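Local atomic coordinates of maternal effect protein oskar (Drosophila melanogaster, PDB entry 5A4A), a protein that helps induce the Drosophila germline and assemble germ plasm, and binds RNA through its OSK domain, which has an SGNH-hydrolase-like fold. Residues Glu49-Ser54 and Gln179-Lys184. Sequence-based numbering, arbitrary orientation.
Sequences ERVLQS and QVTGSK. With SO4 (sulfate ion), chain D.
Leu52 and Thr181 join two surface segments of the SGNH-hydrolase-like OSK domain: residues 49-54, which run into the short strand 53-54, and residues 179-184, in the long connection between strand 154-155 and helix 192-204. A single hydrogen bond crosses the contact, from the backbone N of Leu52 to OG1 of Thr181, 2.9 Å long and nearly straight at 168°. The Thr181 hydroxyl is placed for it by a chi1 of 57°, which sets OG1 between its own backbone N and carbonyl carbon. Ser59 lies close by: its OG accepts from the N of Gly182 and makes a weak bond with OG1 of Thr181, while its backbone bonds to that of Leu52.

Van der Waals contacts flank this bond. CG1 of Val51 comes within 3.6 Å of Thr181 OG1 and lies 4.1 Å from CA of Gly182, on a side where the glycine has no side chain in the way. CB of Leu52 touches the same hydroxyl.

Within each segment a glutamine side-chain amide makes a hydrogen bond. Gln53 NE2 reaches back to the O of Val51 from 40° above that carbonyl plane, whereas Gln179 NE2 meets the O of Val180 in the carbonyl plane.

At the Lys184 end of 179-184, a sulfate probably taken up from the crystallisation liquor is held by the N and NZ of Lys184 and by Arg92 NE. The lysine chain runs alongside the anion, and the bend at chi4 (-67°) turns NZ back to 2.9 Å from sulfate O1.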
loop_
_atom_site.group_PDB
_atom_site.type_symbol
_atom_site.label_atom_id
_atom_site.label_comp_id
_atom_site.label_asym_id
_atom_site.label_seq_id
_atom_site.Cartn_x
_atom_site.Cartn_y
_atom_site.Cartn_z
ATOM N N GLU A 49 -1.863 -0.106 -19.348
ATOM C CA GLU A 49 -1.403 1.039 -18.565
ATOM C C GLU A 49 0.112 1.170 -18.553
ATOM O O GLU A 49 0.827 0.191 -18.311
ATOM C CB GLU A 49 -1.917 0.976 -17.120
ATOM C CG GLU A 49 -3.329 1.519 -16.938
ATOM C CD GLU A 49 -4.378 0.569 -17.464
ATOM O OE1 GLU A 49 -4.400 -0.601 -17.026
ATOM O OE2 GLU A 49 -5.175 0.976 -18.326
ATOM N N ARG A 50 0.588 2.387 -18.810
ATOM C CA ARG A 50 2.021 2.697 -18.803
ATOM C C ARG A 50 2.639 2.409 -17.449
ATOM O O ARG A 50 3.710 1.799 -17.344
ATOM C CB ARG A 50 2.239 4.177 -19.126
ATOM C CG ARG A 50 1.777 4.582 -20.491
ATOM C CD ARG A 50 2.194 6.006 -20.839
ATOM N NE ARG A 50 1.449 7.022 -20.105
ATOM C CZ ARG A 50 0.197 7.377 -20.378
ATOM N NH1 ARG A 50 -0.463 6.784 -21.357
ATOM N NH2 ARG A 50 -0.402 8.321 -19.665
ATOM N N VAL A 51 1.949 2.869 -16.412
ATOM C CA VAL A 51 2.397 2.702 -15.042
ATOM C C VAL A 51 1.984 1.312 -14.577
ATOM O O VAL A 51 0.851 0.883 -14.789
ATOM C CB VAL A 51 1.808 3.800 -14.135
ATOM C CG1 VAL A 51 2.066 3.494 -12.661
ATOM C CG2 VAL A 51 2.399 5.161 -14.519
ATOM N N LEU A 52 2.924 0.597 -13.975
ATOM C CA LEU A 52 2.709 -0.789 -13.609
ATOM C C LEU A 52 1.636 -0.858 -12.533
ATOM O O LEU A 52 1.678 -0.107 -11.555
ATOM C CB LEU A 52 3.990 -1.357 -13.021
ATOM C CG LEU A 52 4.333 -2.816 -13.260
ATOM C CD1 LEU A 52 4.441 -3.070 -14.766
ATOM C CD2 LEU A 52 5.640 -3.121 -12.572
ATOM N N GLN A 53 0.684 -1.765 -12.707
ATOM C CA GLN A 53 -0.350 -1.948 -11.695
ATOM C C GLN A 53 -1.030 -3.292 -11.862
ATOM O O GLN A 53 -0.939 -3.916 -12.918
ATOM C CB GLN A 53 -1.382 -0.825 -11.783
ATOM C CG GLN A 53 -2.043 -0.682 -13.159
ATOM C CD GLN A 53 -2.645 0.696 -13.353
ATOM O OE1 GLN A 53 -3.806 0.938 -12.999
ATOM N NE2 GLN A 53 -1.847 1.620 -13.890
ATOM N N SER A 54 -1.714 -3.726 -10.808
ATOM C CA SER A 54 -2.482 -4.958 -10.823
ATOM C C SER A 54 -3.606 -4.715 -9.845
ATOM O O SER A 54 -3.356 -4.612 -8.656
ATOM C CB SER A 54 -1.643 -6.133 -10.325
ATOM O OG SER A 54 -2.389 -7.338 -10.345
ATOM N N GLN A 179 14.522 1.388 -9.963
ATOM C CA GLN A 179 13.592 2.332 -10.573
ATOM C C GLN A 179 12.180 1.742 -10.603
ATOM O O GLN A 179 12.008 0.553 -10.868
ATOM C CB GLN A 179 14.032 2.595 -12.020
ATOM C CG GLN A 179 13.058 3.453 -12.827
ATOM C CD GLN A 179 13.249 4.926 -12.573
ATOM O OE1 GLN A 179 14.364 5.445 -12.697
ATOM N NE2 GLN A 179 12.163 5.621 -12.216
ATOM N N VAL A 180 11.169 2.566 -10.340
ATOM C CA VAL A 180 9.776 2.141 -10.529
ATOM C C VAL A 180 9.098 3.069 -11.542
ATOM O O VAL A 180 9.650 4.108 -11.903
ATOM C CB VAL A 180 8.983 2.087 -9.200
ATOM C CG1 VAL A 180 9.699 1.188 -8.201
ATOM C CG2 VAL A 180 8.781 3.486 -8.634
ATOM N N THR A 181 7.917 2.684 -12.017
ATOM C CA THR A 181 7.277 3.408 -13.118
ATOM C C THR A 181 6.500 4.656 -12.695
ATOM O O THR A 181 6.389 5.606 -13.465
ATOM C CB THR A 181 6.319 2.491 -13.908
ATOM O OG1 THR A 181 5.344 1.940 -13.010
ATOM C CG2 THR A 181 7.100 1.353 -14.570
ATOM N N GLY A 182 5.953 4.646 -11.485
ATOM C CA GLY A 182 5.062 5.710 -11.049
ATOM C C GLY A 182 5.692 6.751 -10.146
ATOM O O GLY A 182 5.000 7.646 -9.655
ATOM N N SER A 183 7.001 6.654 -9.934
ATOM C CA SER A 183 7.699 7.590 -9.051
ATOM C C SER A 183 9.193 7.676 -9.373
ATOM O O SER A 183 9.793 6.706 -9.818
ATOM C CB SER A 183 7.501 7.176 -7.586
ATOM O OG SER A 183 8.277 7.977 -6.711
ATOM N N LYS A 184 9.799 8.836 -9.124
ATOM C CA LYS A 184 11.220 9.024 -9.407
ATOM C C LYS A 184 12.134 8.638 -8.239
ATOM O O LYS A 184 13.344 8.547 -8.415
ATOM C CB LYS A 184 11.503 10.472 -9.820
ATOM C CG LYS A 184 11.342 11.476 -8.689
ATOM C CD LYS A 184 11.690 12.882 -9.153
ATOM C CE LYS A 184 11.604 13.875 -8.011
ATOM N NZ LYS A 184 10.206 14.057 -7.544
HETATM S S SO4 D . 7.454 11.384 -7.698
HETATM O O1 SO4 D . 8.375 12.002 -6.746
HETATM O O2 SO4 D . 8.112 11.181 -8.991
HETATM O O3 SO4 D . 6.976 10.113 -7.153
HETATM O O4 SO4 D . 6.305 12.265 -7.893
#